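Local coordinates for protein sialidase B (Streptococcus pneumoniae serotype 4, PDB 4XJW) that cleaves terminal sialic acid residues joined by alpha-(2->3), alpha-(2->6) or alpha-(2->8) linkages from oligosaccharides, glycoproteins and glycolipids, at residues 283-289 with 305-311; 417-421 with 448-452; 474-478 with 490-495. The protein carries 1 engineered substitution. One frame throughout, in Å; residues are numbered along the deposited sequence.

Contact 1 of 3, residues 283-289 with 305-311; sequences GSASFID and ADVMPAG
The phenyl ring of F287 and the isopropyl group of V307 stand side by side on one face of an antiparallel hairpin, with F287 CD2 3.8 Å from V307 CG2. The valine methyl comes at the ring obliquely, as does D306 O; F260 stacks on the same ring and F436 meets it edge-to-face, so the ring is packed between aromatic and aliphatic neighbours. The other flat groups are the carboxylates of D289 and D306, whose planes are turned 62° apart and whose OD2 atoms come within 4.0 Å.

On the opposite face lie S286, I288, D306 and M308. I288 has CG1 anti to its backbone N (chi1 177°), which leaves CG2 as the branch that meets M308 CE at 4.0 Å and D306 CB at 3.8 Å; the bend of the methionine at chi2 brings its methyl there. S286 OG packs against M308 CB, while its polar partner is S233 OG.

Paired backbone bonds join S286 with M308 and I288 with D306, the shortest being M308 N to S286 O at 2.8 Å.

This is the inner hairpin of a blade of the sialidase beta-propeller. I288 lies close to D232, the proton acceptor by similarity, and D289 near E503, a predicted active-site residue, and beside a dimethyl sulfoxide that probably comes from the cryoprotectant. L452 N donates to D306 OD1, which helps to orient that carboxylate, while the neighbouring pair of acids probably adds negative potential to this end of the hairpin.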
ATOM      1  N   GLY A 283       8.034  -6.969 -18.365  1.00 12.37           N
ATOM      2  CA  GLY A 283       7.551  -6.628 -19.692  1.00 14.47           C
ATOM      3  C   GLY A 283       6.198  -5.931 -19.737  1.00 12.59           C
ATOM      4  O   GLY A 283       5.634  -5.752 -20.818  1.00 13.92           O
ATOM      5  N   SER A 284       5.692  -5.522 -18.574  1.00 11.84           N
ATOM      6  CA  SER A 284       4.361  -4.918 -18.459  1.00 10.84           C
ATOM      7  C   SER A 284       4.394  -3.410 -18.347  1.00  9.74           C
ATOM      8  O   SER A 284       5.290  -2.834 -17.725  1.00 12.40           O
ATOM      9  CB  SER A 284       3.635  -5.474 -17.236  1.00 12.30           C
ATOM     10  OG  SER A 284       2.339  -4.903 -17.107  1.00 11.25           O
ATOM     11  N   ALA A 285       3.399  -2.766 -18.953  1.00 12.20           N
ATOM     12  CA  ALA A 285       3.142  -1.349 -18.692  1.00 12.58           C
ATOM     13  C   ALA A 285       2.489  -1.236 -17.310  1.00 12.53           C
ATOM     14  O   ALA A 285       1.943  -2.212 -16.783  1.00 12.32           O
ATOM     15  CB  ALA A 285       2.250  -0.768 -19.779  1.00 11.64           C
ATOM     16  N   SER A 286       2.556  -0.055 -16.705  1.00 10.67           N
ATOM     17  CA  SER A 286       1.962   0.124 -15.390  1.00 10.95           C
ATOM     18  C   SER A 286       1.595   1.576 -15.120  1.00 10.09           C
ATOM     19  O   SER A 286       2.056   2.492 -15.804  1.00 12.37           O
ATOM     20  CB  SER A 286       2.890  -0.398 -14.290  1.00 10.92           C
ATOM     21  OG  SER A 286       4.126   0.322 -14.277  1.00 12.62           O
ATOM     22  N   PHE A 287       0.746   1.765 -14.114  1.00 10.53           N
ATOM     23  CA  PHE A 287       0.505   3.086 -13.540  1.00 10.66           C
ATOM     24  C   PHE A 287       1.024   3.049 -12.121  1.00 12.01           C
ATOM     25  O   PHE A 287       1.083   1.987 -11.513  1.00 14.54           O
ATOM     26  CB  PHE A 287      -0.982   3.433 -13.525  1.00 11.22           C
ATOM     27  CG  PHE A 287      -1.629   3.403 -14.885  1.00  9.57           C
ATOM     28  CD1 PHE A 287      -2.196   2.224 -15.369  1.00 10.70           C
ATOM     29  CD2 PHE A 287      -1.689   4.551 -15.667  1.00 11.58           C
ATOM     30  CE1 PHE A 287      -2.807   2.197 -16.621  1.00 11.22           C
ATOM     31  CE2 PHE A 287      -2.285   4.531 -16.926  1.00 13.83           C
ATOM     32  CZ  PHE A 287      -2.841   3.344 -17.401  1.00 11.96           C
ATOM     33  N   ILE A 288       1.416   4.192 -11.580  1.00 11.22           N
ATOM     34  CA  ILE A 288       1.942   4.185 -10.219  1.00 10.99           C
ATOM     35  C   ILE A 288       1.784   5.565  -9.597  1.00 11.74           C
ATOM     36  O   ILE A 288       1.966   6.560 -10.285  1.00 13.64           O
ATOM     37  CB  ILE A 288       3.409   3.675 -10.206  1.00 10.20           C
ATOM     38  CG1 ILE A 288       4.013   3.740  -8.794  1.00  9.67           C
ATOM     39  CG2 ILE A 288       4.260   4.448 -11.236  1.00 15.86           C
ATOM     40  CD1 ILE A 288       5.307   2.936  -8.655  1.00 11.65           C
ATOM     41  N   ASP A 289       1.403   5.609  -8.313  1.00 11.19           N
ATOM     42  CA  ASP A 289       1.285   6.866  -7.552  1.00 11.48           C
ATOM     43  C   ASP A 289       0.154   7.764  -8.033  1.00 14.82           C
ATOM     44  O   ASP A 289       0.328   8.574  -8.943  1.00 16.90           O
ATOM     45  CB  ASP A 289       2.616   7.648  -7.518  1.00 10.82           C
ATOM     46  CG  ASP A 289       3.702   6.918  -6.757  1.00 13.26           C
ATOM     47  OD1 ASP A 289       3.399   5.889  -6.116  1.00 12.75           O
ATOM     48  OD2 ASP A 289       4.873   7.361  -6.801  1.00 15.48           O
ATOM     49  N   ALA A 305      -2.084  10.074 -12.253  1.00  9.35           N
ATOM     50  CA  ALA A 305      -1.128   9.018 -11.893  1.00 10.47           C
ATOM     51  C   ALA A 305       0.076   9.053 -12.822  1.00 10.72           C
ATOM     52  O   ALA A 305      -0.013   9.572 -13.928  1.00 11.81           O
ATOM     53  CB  ALA A 305      -1.791   7.631 -11.935  1.00 11.31           C
ATOM     54  N   ASP A 306       1.197   8.494 -12.387  1.00 10.36           N
ATOM     55  CA  ASP A 306       2.306   8.310 -13.320  1.00 12.22           C
ATOM     56  C   ASP A 306       1.959   7.169 -14.264  1.00 11.16           C
ATOM     57  O   ASP A 306       1.302   6.205 -13.856  1.00 11.28           O
ATOM     58  CB  ASP A 306       3.602   7.914 -12.614  1.00 12.76           C
ATOM     59  CG  ASP A 306       4.052   8.901 -11.544  1.00 16.08           C
ATOM     60  OD1 ASP A 306       3.749  10.105 -11.633  1.00 14.54           O
ATOM     61  OD2 ASP A 306       4.753   8.439 -10.612  1.00 16.81           O
ATOM     62  N   VAL A 307       2.424   7.263 -15.511  1.00 11.43           N
ATOM     63  CA  VAL A 307       2.272   6.159 -16.465  1.00 11.00           C
ATOM     64  C   VAL A 307       3.641   5.675 -16.893  1.00 12.89           C
ATOM     65  O   VAL A 307       4.500   6.479 -17.263  1.00 13.35           O
ATOM     66  CB  VAL A 307       1.502   6.586 -17.719  1.00 19.03           C
ATOM     67  CG1 VAL A 307       1.142   5.354 -18.553  1.00 16.31           C
ATOM     68  CG2 VAL A 307       0.262   7.335 -17.327  1.00 18.30           C
ATOM     69  N   MET A 308       3.826   4.360 -16.849  1.00 11.49           N
ATOM     70  CA  MET A 308       5.074   3.710 -17.250  1.00 11.93           C
ATOM     71  C   MET A 308       4.861   2.795 -18.447  1.00 14.95           C
ATOM     72  O   MET A 308       4.030   1.886 -18.406  1.00 12.74           O
ATOM     73  CB  MET A 308       5.614   2.876 -16.095  1.00 15.04           C
ATOM     74  CG  MET A 308       5.925   3.667 -14.842  1.00 15.81           C
ATOM     75  SD  MET A 308       7.360   4.739 -15.063  1.00 18.74           S
ATOM     76  CE  MET A 308       7.384   5.574 -13.476  1.00 23.63           C
ATOM     77  N   PRO A 309       5.621   3.018 -19.526  1.00 14.63           N
ATOM     78  CA  PRO A 309       5.607   2.084 -20.652  1.00 13.75           C
ATOM     79  C   PRO A 309       6.125   0.707 -20.241  1.00 12.67           C
ATOM     80  O   PRO A 309       6.720   0.544 -19.168  1.00 13.22           O
ATOM     81  CB  PRO A 309       6.586   2.725 -21.645  1.00 13.85           C
ATOM     82  CG  PRO A 309       6.603   4.189 -21.281  1.00 18.91           C
ATOM     83  CD  PRO A 309       6.501   4.169 -19.779  1.00 16.86           C
ATOM     84  N   ALA A 310       5.895  -0.281 -21.099  1.00 13.49           N
ATOM     85  CA  ALA A 310       6.312  -1.651 -20.818  1.00 13.64           C
ATOM     86  C   ALA A 310       7.760  -1.737 -20.343  1.00 12.69           C
ATOM     87  O   ALA A 310       8.667  -1.226 -20.989  1.00 14.64           O
ATOM     88  CB  ALA A 310       6.101  -2.529 -22.029  1.00 16.06           C
ATOM     89  N   GLY A 311       7.949  -2.376 -19.197  1.00 12.76           N
ATOM     90  CA  GLY A 311       9.268  -2.633 -18.654  1.00 15.17           C
ATOM     91  C   GLY A 311       9.965  -1.421 -18.072  1.00 17.02           C
ATOM     92  O   GLY A 311      11.152  -1.485 -17.771  1.00 17.19           O
TER

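Contact 2 of 3, residues 417-421 with 448-452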
ATOM      1  N   PRO A 417      10.608   5.281 -23.897  1.00 15.54           N
ATOM      2  CA  PRO A 417      10.695   4.557 -22.621  1.00 14.97           C
ATOM      3  C   PRO A 417      11.055   5.495 -21.488  1.00 14.79           C
ATOM      4  O   PRO A 417      12.175   5.490 -21.000  1.00 15.85           O
ATOM      5  CB  PRO A 417      11.831   3.553 -22.858  1.00 18.77           C
ATOM      6  CG  PRO A 417      12.692   4.232 -23.892  1.00 18.21           C
ATOM      7  CD  PRO A 417      11.710   4.914 -24.806  1.00 19.55           C
ATOM      8  N   THR A 418      10.090   6.307 -21.074  1.00 16.19           N
ATOM      9  CA  THR A 418      10.304   7.244 -19.982  1.00 15.97           C
ATOM     10  C   THR A 418       9.005   7.327 -19.202  1.00 16.39           C
ATOM     11  O   THR A 418       8.030   6.689 -19.583  1.00 14.35           O
ATOM     12  CB  THR A 418      10.719   8.638 -20.511  1.00 17.58           C
ATOM     13  OG1 THR A 418      11.168   9.464 -19.426  1.00 18.48           O
ATOM     14  CG2 THR A 418       9.563   9.315 -21.244  1.00 18.95           C
ATOM     15  N   ASN A 419       8.984   8.098 -18.119  1.00 14.13           N
ATOM     16  CA  ASN A 419       7.757   8.224 -17.317  1.00 13.71           C
ATOM     17  C   ASN A 419       6.903   9.416 -17.739  1.00 15.70           C
ATOM     18  O   ASN A 419       7.426  10.470 -18.131  1.00 14.83           O
ATOM     19  CB  ASN A 419       8.100   8.336 -15.835  1.00 12.16           C
ATOM     20  CG  ASN A 419       9.033   9.489 -15.555  1.00 18.40           C
ATOM     21  OD1 ASN A 419      10.201   9.451 -15.948  1.00 18.47           O
ATOM     22  ND2 ASN A 419       8.528  10.526 -14.883  1.00 16.56           N
ATOM     23  N   TYR A 420       5.584   9.243 -17.642  1.00 12.63           N
ATOM     24  CA  TYR A 420       4.625  10.279 -18.008  1.00 12.32           C
ATOM     25  C   TYR A 420       3.647  10.519 -16.861  1.00 12.40           C
ATOM     26  O   TYR A 420       3.603   9.738 -15.911  1.00 14.10           O
ATOM     27  CB  TYR A 420       3.824   9.874 -19.251  1.00 14.51           C
ATOM     28  CG  TYR A 420       4.661   9.519 -20.460  1.00 14.88           C
ATOM     29  CD1 TYR A 420       5.274   8.271 -20.569  1.00 15.06           C
ATOM     30  CD2 TYR A 420       4.827  10.427 -21.499  1.00 17.13           C
ATOM     31  CE1 TYR A 420       6.033   7.945 -21.679  1.00 13.25           C
ATOM     32  CE2 TYR A 420       5.585  10.109 -22.609  1.00 16.20           C
ATOM     33  CZ  TYR A 420       6.186   8.874 -22.689  1.00 17.37           C
ATOM     34  OH  TYR A 420       6.942   8.562 -23.797  1.00 15.96           O
ATOM     35  N   ILE A 421       2.864  11.588 -16.960  1.00 12.08           N
ATOM     36  CA  ILE A 421       1.732  11.795 -16.055  1.00 10.85           C
ATOM     37  C   ILE A 421       0.466  11.784 -16.887  1.00 13.67           C
ATOM     38  O   ILE A 421       0.419  12.411 -17.945  1.00 13.96           O
ATOM     39  CB  ILE A 421       1.822  13.133 -15.292  1.00 12.10           C
ATOM     40  CG1 ILE A 421       3.064  13.162 -14.408  1.00 14.63           C
ATOM     41  CG2 ILE A 421       0.578  13.356 -14.418  1.00 15.89           C
ATOM     42  CD1 ILE A 421       3.234  14.462 -13.614  1.00 17.94           C
ATOM     43  N   ASN A 448      12.519  14.075 -18.554  1.00 21.45           N
ATOM     44  CA  ASN A 448      11.443  13.122 -18.295  1.00 18.84           C
ATOM     45  C   ASN A 448      10.316  13.770 -17.503  1.00 22.31           C
ATOM     46  O   ASN A 448      10.465  14.887 -17.009  1.00 25.27           O
ATOM     47  CB  ASN A 448      11.983  11.887 -17.564  1.00 20.93           C
ATOM     48  CG  ASN A 448      12.470  12.195 -16.165  1.00 20.90           C
ATOM     49  OD1 ASN A 448      13.069  13.241 -15.917  1.00 24.40           O
ATOM     50  ND2 ASN A 448      12.213  11.278 -15.233  1.00 19.83           N
ATOM     51  N   GLY A 449       9.186  13.079 -17.391  1.00 23.18           N
ATOM     52  CA  GLY A 449       8.076  13.598 -16.613  1.00 18.91           C
ATOM     53  C   GLY A 449       8.498  13.817 -15.174  1.00 18.95           C
ATOM     54  O   GLY A 449       9.424  13.162 -14.670  1.00 16.94           O
ATOM     55  N   THR A 450       7.844  14.765 -14.511  1.00 14.80           N
ATOM     56  CA  THR A 450       8.004  14.896 -13.075  1.00 15.87           C
ATOM     57  C   THR A 450       7.220  13.744 -12.453  1.00 14.02           C
ATOM     58  O   THR A 450       6.464  13.060 -13.147  1.00 13.87           O
ATOM     59  CB  THR A 450       7.474  16.236 -12.557  1.00 13.53           C
ATOM     60  OG1 THR A 450       6.086  16.381 -12.894  1.00 13.82           O
ATOM     61  CG2 THR A 450       8.271  17.401 -13.167  1.00 13.59           C
ATOM     62  N   TYR A 451       7.418  13.529 -11.159  1.00 13.16           N
ATOM     63  CA  TYR A 451       6.814  12.387 -10.483  1.00 13.98           C
ATOM     64  C   TYR A 451       5.673  12.876  -9.607  1.00 12.97           C
ATOM     65  O   TYR A 451       5.871  13.745  -8.754  1.00 12.00           O
ATOM     66  CB  TYR A 451       7.859  11.670  -9.636  1.00 15.76           C
ATOM     67  CG  TYR A 451       9.137  11.356 -10.383  1.00 23.15           C
ATOM     68  CD1 TYR A 451       9.155  10.420 -11.404  1.00 23.57           C
ATOM     69  CD2 TYR A 451      10.322  12.007 -10.065  1.00 21.71           C
ATOM     70  CE1 TYR A 451      10.325  10.132 -12.093  1.00 17.95           C
ATOM     71  CE2 TYR A 451      11.492  11.728 -10.737  1.00 23.04           C
ATOM     72  CZ  TYR A 451      11.489  10.791 -11.749  1.00 25.43           C
ATOM     73  OH  TYR A 451      12.668  10.524 -12.419  1.00 31.24           O
ATOM     74  N   LEU A 452       4.478  12.322  -9.815  1.00 10.96           N
ATOM     75  CA  LEU A 452       3.312  12.790  -9.084  1.00 12.03           C
ATOM     76  C   LEU A 452       3.455  12.499  -7.599  1.00 10.50           C
ATOM     77  O   LEU A 452       3.896  11.419  -7.205  1.00 11.72           O
ATOM     78  CB  LEU A 452       2.055  12.130  -9.627  1.00 12.31           C
ATOM     79  CG  LEU A 452       0.714  12.677  -9.153  1.00 12.53           C
ATOM     80  CD1 LEU A 452       0.465  14.071  -9.681  1.00 12.42           C
ATOM     81  CD2 LEU A 452      -0.390  11.729  -9.602  1.00 12.01           C
TER
HETATM   82  O   HOH W   1       5.788  10.370 -13.985  1.00 16.14           O
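N419 reaches across to 448-451 with its whole amide. CB packs on the methyl of M308 before chi1 of 57° sets CG between the backbone N and the carbonyl carbon, and the end of the side chain thereby comes nearer the other segment than its root does. OD1 takes N448 ND2 at 2.8 Å, in the carbonyl plane and on a lone pair; the two amides are steeply turned against each other, and N448 ND2 gives its other bond to Y451 OH. On the second branch, ND2 comes obliquely to the tyrosine ring, 3.3 Å from Y451 CE1, with amide and ring planes only 21° apart. It donates to G449 O at 2.8 Å from above that carbonyl's plane, and also to a water 2.9 Å away.

Segment 417-421 leads into the third strand of one blade of the propeller, and 448-452 into the first strand of the next, so the asparagine bridges a junction between blades. The water donates to Y420 O and T450 O, one from each side of that junction. The backbone adds G449 N to N419 O, at 3.2 Å. Beyond the polar group, I421 CD1 packs 3.5 Å from T450 OG1, and T418 OG1, bonded to N318 O, lies against N448 CB.

Contact 3 of 3, residues 474-478 with 490-495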
ATOM      1  N   GLY A 474      15.864  18.415  -7.879  1.00 20.89           N
ATOM      2  CA  GLY A 474      16.110  19.816  -7.584  1.00 21.92           C
ATOM      3  C   GLY A 474      14.919  20.727  -7.341  1.00 20.48           C
ATOM      4  O   GLY A 474      15.111  21.900  -7.002  1.00 19.69           O
ATOM      5  N   GLU A 475      13.692  20.225  -7.504  1.00 16.53           N
ATOM      6  CA  GLU A 475      12.535  21.097  -7.294  1.00 17.27           C
ATOM      7  C   GLU A 475      11.230  20.357  -7.038  1.00 15.97           C
ATOM      8  O   GLU A 475      11.081  19.185  -7.384  1.00 15.71           O
ATOM      9  CB  GLU A 475      12.338  22.056  -8.481  1.00 18.18           C
ATOM     10  CG  GLU A 475      11.878  21.396  -9.784  1.00 17.76           C
ATOM     11  CD  GLU A 475      11.564  22.395 -10.893  1.00 24.61           C
ATOM     12  OE1 GLU A 475      12.467  23.176 -11.272  1.00 28.43           O
ATOM     13  OE2 GLU A 475      10.415  22.402 -11.391  1.00 21.49           O
ATOM     14  N   LEU A 476      10.289  21.066  -6.423  1.00 13.76           N
ATOM     15  CA  LEU A 476       8.886  20.683  -6.497  1.00 14.28           C
ATOM     16  C   LEU A 476       8.313  21.367  -7.728  1.00 16.14           C
ATOM     17  O   LEU A 476       8.642  22.518  -8.026  1.00 13.95           O
ATOM     18  CB  LEU A 476       8.118  21.118  -5.253  1.00 13.31           C
ATOM     19  CG  LEU A 476       8.525  20.494  -3.925  1.00 12.14           C
ATOM     20  CD1 LEU A 476       7.598  20.919  -2.806  1.00 17.62           C
ATOM     21  CD2 LEU A 476       8.541  18.972  -4.053  1.00 16.75           C
ATOM     22  N   THR A 477       7.475  20.655  -8.465  1.00 13.60           N
ATOM     23  CA  THR A 477       6.867  21.233  -9.646  1.00 10.90           C
ATOM     24  C   THR A 477       5.362  21.154  -9.476  1.00 13.99           C
ATOM     25  O   THR A 477       4.754  20.088  -9.668  1.00 14.46           O
ATOM     26  CB  THR A 477       7.300  20.533 -10.946  1.00 13.19           C
ATOM     27  OG1 THR A 477       8.726  20.362 -10.961  1.00 19.91           O
ATOM     28  CG2 THR A 477       6.882  21.360 -12.154  1.00 21.22           C
ATOM     29  N   TYR A 478       4.762  22.274  -9.091  1.00 15.09           N
ATOM     30  CA  TYR A 478       3.311  22.320  -8.934  1.00 10.97           C
ATOM     31  C   TYR A 478       2.620  22.437 -10.283  1.00 13.78           C
ATOM     32  O   TYR A 478       2.954  23.305 -11.097  1.00 14.45           O
ATOM     33  CB  TYR A 478       2.911  23.475  -8.018  1.00 12.01           C
ATOM     34  CG  TYR A 478       3.519  23.393  -6.625  1.00 11.52           C
ATOM     35  CD1 TYR A 478       4.752  23.979  -6.342  1.00 12.29           C
ATOM     36  CD2 TYR A 478       2.852  22.746  -5.593  1.00 12.72           C
ATOM     37  CE1 TYR A 478       5.313  23.904  -5.062  1.00 12.32           C
ATOM     38  CE2 TYR A 478       3.386  22.677  -4.322  1.00 10.19           C
ATOM     39  CZ  TYR A 478       4.611  23.259  -4.058  1.00 10.23           C
ATOM     40  OH  TYR A 478       5.115  23.177  -2.782  1.00 10.82           O
ATOM     41  N   LYS A 490       3.036  25.051 -15.015  1.00 14.98           N
ATOM     42  CA  LYS A 490       3.852  24.675 -13.878  1.00 16.37           C
ATOM     43  C   LYS A 490       4.219  25.878 -13.031  1.00 17.62           C
ATOM     44  O   LYS A 490       4.287  27.007 -13.520  1.00 15.79           O
ATOM     45  CB  LYS A 490       5.129  23.961 -14.336  1.00 17.88           C
ATOM     46  CG  LYS A 490       6.269  24.882 -14.774  1.00 16.72           C
ATOM     47  CD  LYS A 490       7.584  24.106 -14.925  1.00 21.85           C
ATOM     48  CE  LYS A 490       8.698  24.992 -15.479  1.00 24.05           C
ATOM     49  NZ  LYS A 490       9.112  26.059 -14.521  1.00 19.87           N
ATOM     50  N   SER A 491       4.417  25.628 -11.747  1.00 13.84           N
ATOM     51  CA  SER A 491       5.071  26.584 -10.873  1.00 13.63           C
ATOM     52  C   SER A 491       6.188  25.828 -10.170  1.00 14.16           C
ATOM     53  O   SER A 491       5.937  24.907  -9.392  1.00 14.32           O
ATOM     54  CB  SER A 491       4.080  27.177  -9.869  1.00 13.20           C
ATOM     55  OG  SER A 491       4.720  28.142  -9.059  1.00 18.35           O
ATOM     56  N   SER A 492       7.433  26.183 -10.469  1.00 15.90           N
ATOM     57  CA  SER A 492       8.579  25.482  -9.890  1.00 18.74           C
ATOM     58  C   SER A 492       9.026  26.121  -8.579  1.00 18.00           C
ATOM     59  O   SER A 492       9.022  27.346  -8.433  1.00 21.13           O
ATOM     60  CB  SER A 492       9.755  25.435 -10.873  1.00 17.75           C
ATOM     61  OG  SER A 492       9.420  24.760 -12.067  1.00 21.17           O
ATOM     62  N   ALA A 493       9.407  25.278  -7.628  1.00 15.12           N
ATOM     63  CA  ALA A 493       9.932  25.728  -6.353  1.00 15.95           C
ATOM     64  C   ALA A 493      11.201  24.946  -6.040  1.00 19.32           C
ATOM     65  O   ALA A 493      11.161  23.740  -5.806  1.00 16.88           O
ATOM     66  CB  ALA A 493       8.907  25.530  -5.261  1.00 17.89           C
ATOM     67  N   SER A 494      12.342  25.626  -6.065  1.00 17.74           N
ATOM     68  CA  SER A 494      13.619  24.958  -5.819  1.00 18.68           C
ATOM     69  C   SER A 494      13.682  24.381  -4.417  1.00 17.17           C
ATOM     70  O   SER A 494      13.174  24.981  -3.474  1.00 19.45           O
ATOM     71  CB  SER A 494      14.762  25.953  -6.007  1.00 22.31           C
ATOM     72  OG  SER A 494      15.176  25.983  -7.354  1.00 32.60           O
ATOM     73  N   ILE A 495      14.306  23.215  -4.282  1.00 18.84           N
ATOM     74  CA  ILE A 495      14.511  22.612  -2.974  1.00 18.03           C
ATOM     75  C   ILE A 495      15.981  22.234  -2.802  1.00 21.03           C
ATOM     76  O   ILE A 495      16.641  21.833  -3.769  1.00 22.05           O
ATOM     77  CB  ILE A 495      13.559  21.395  -2.726  1.00 17.88           C
ATOM     78  CG1 ILE A 495      13.779  20.300  -3.776  1.00 19.76           C
ATOM     79  CG2 ILE A 495      12.101  21.842  -2.709  1.00 19.02           C
ATOM     80  CD1 ILE A 495      12.839  19.101  -3.610  1.00 21.68           C
TER
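The outer beta hairpin of a propeller blade, strands 475-481 and 489-494, carries the BNR 3 repeat around its turn, where sialidases keep their Asp-box; K490 is the last residue of that repeat. Alternate bonded pairs, L476 with A493 and Y478 with S491, hold the antiparallel strands together, and I495 N closes the far end on G474 O.

The two faces differ sharply. One is polar: E475, T477 and S492 meet there around a single carboxylate oxygen. E475 CG sits between its backbone N and carbonyl carbon (chi1 69°), and the chain beyond is extended, rising off the sheet and leaning over S492 until OE2 is gripped twice. T477 OG1 donates to OE2 of E475 on the anti lone pair at 2.7 Å, and S492 OG donates across the strands to the same OE2 at 2.6 Å, on the syn side but 32° out of the carboxylate plane. S492 OG in turn accepts from K490 NZ at 2.8 Å, the lysine chain bending at its last torsion to reach it. K490 CB also packs across T477 CG2, 3.8 Å away.

The other face is mainly apolar, though S491 OG, bonded to E535 O, lies on it too. The ring of Y478 turns an edge to the neighbouring strand, where S491 O and A493 CB lie near its plane, Y478 CE1 being 3.9 Å from A493 CB; W537 stacks on the ring, and Y478 OH is bonded to T516 OG1. L476 CG meets I495 CG2 at 4.0 Å, their side chains crossing at about a right angle.

K490 NZ and E475 OE2 are 5.0 Å apart and not in contact. The serine hydroxyl relays between them, and this chain of donors would probably favour a charged carboxylate on the polar side of this outer hairpin.

How the contacts relate
Along the chain the three contacts follow in series, and all lie on one run of eight strands that reads as two adjoining propeller blades. Contact 1 pairs the first two strands of one blade; contact 2 connects the start of its third strand to the start of the next blade; contact 3 is the outer hairpin of this second blade. Contacts 1 and 2, centres about 10 Å apart, are joined by probable hydrogen bonds, V307 N to Y420 O as well as D306 to L452. Contacts 2 and 3, centres about 15 Å apart, meet by packing of T450 on T477; 1 and 3, centres about 23 Å apart, do not touch. All three help to build the blades beside the probable active site.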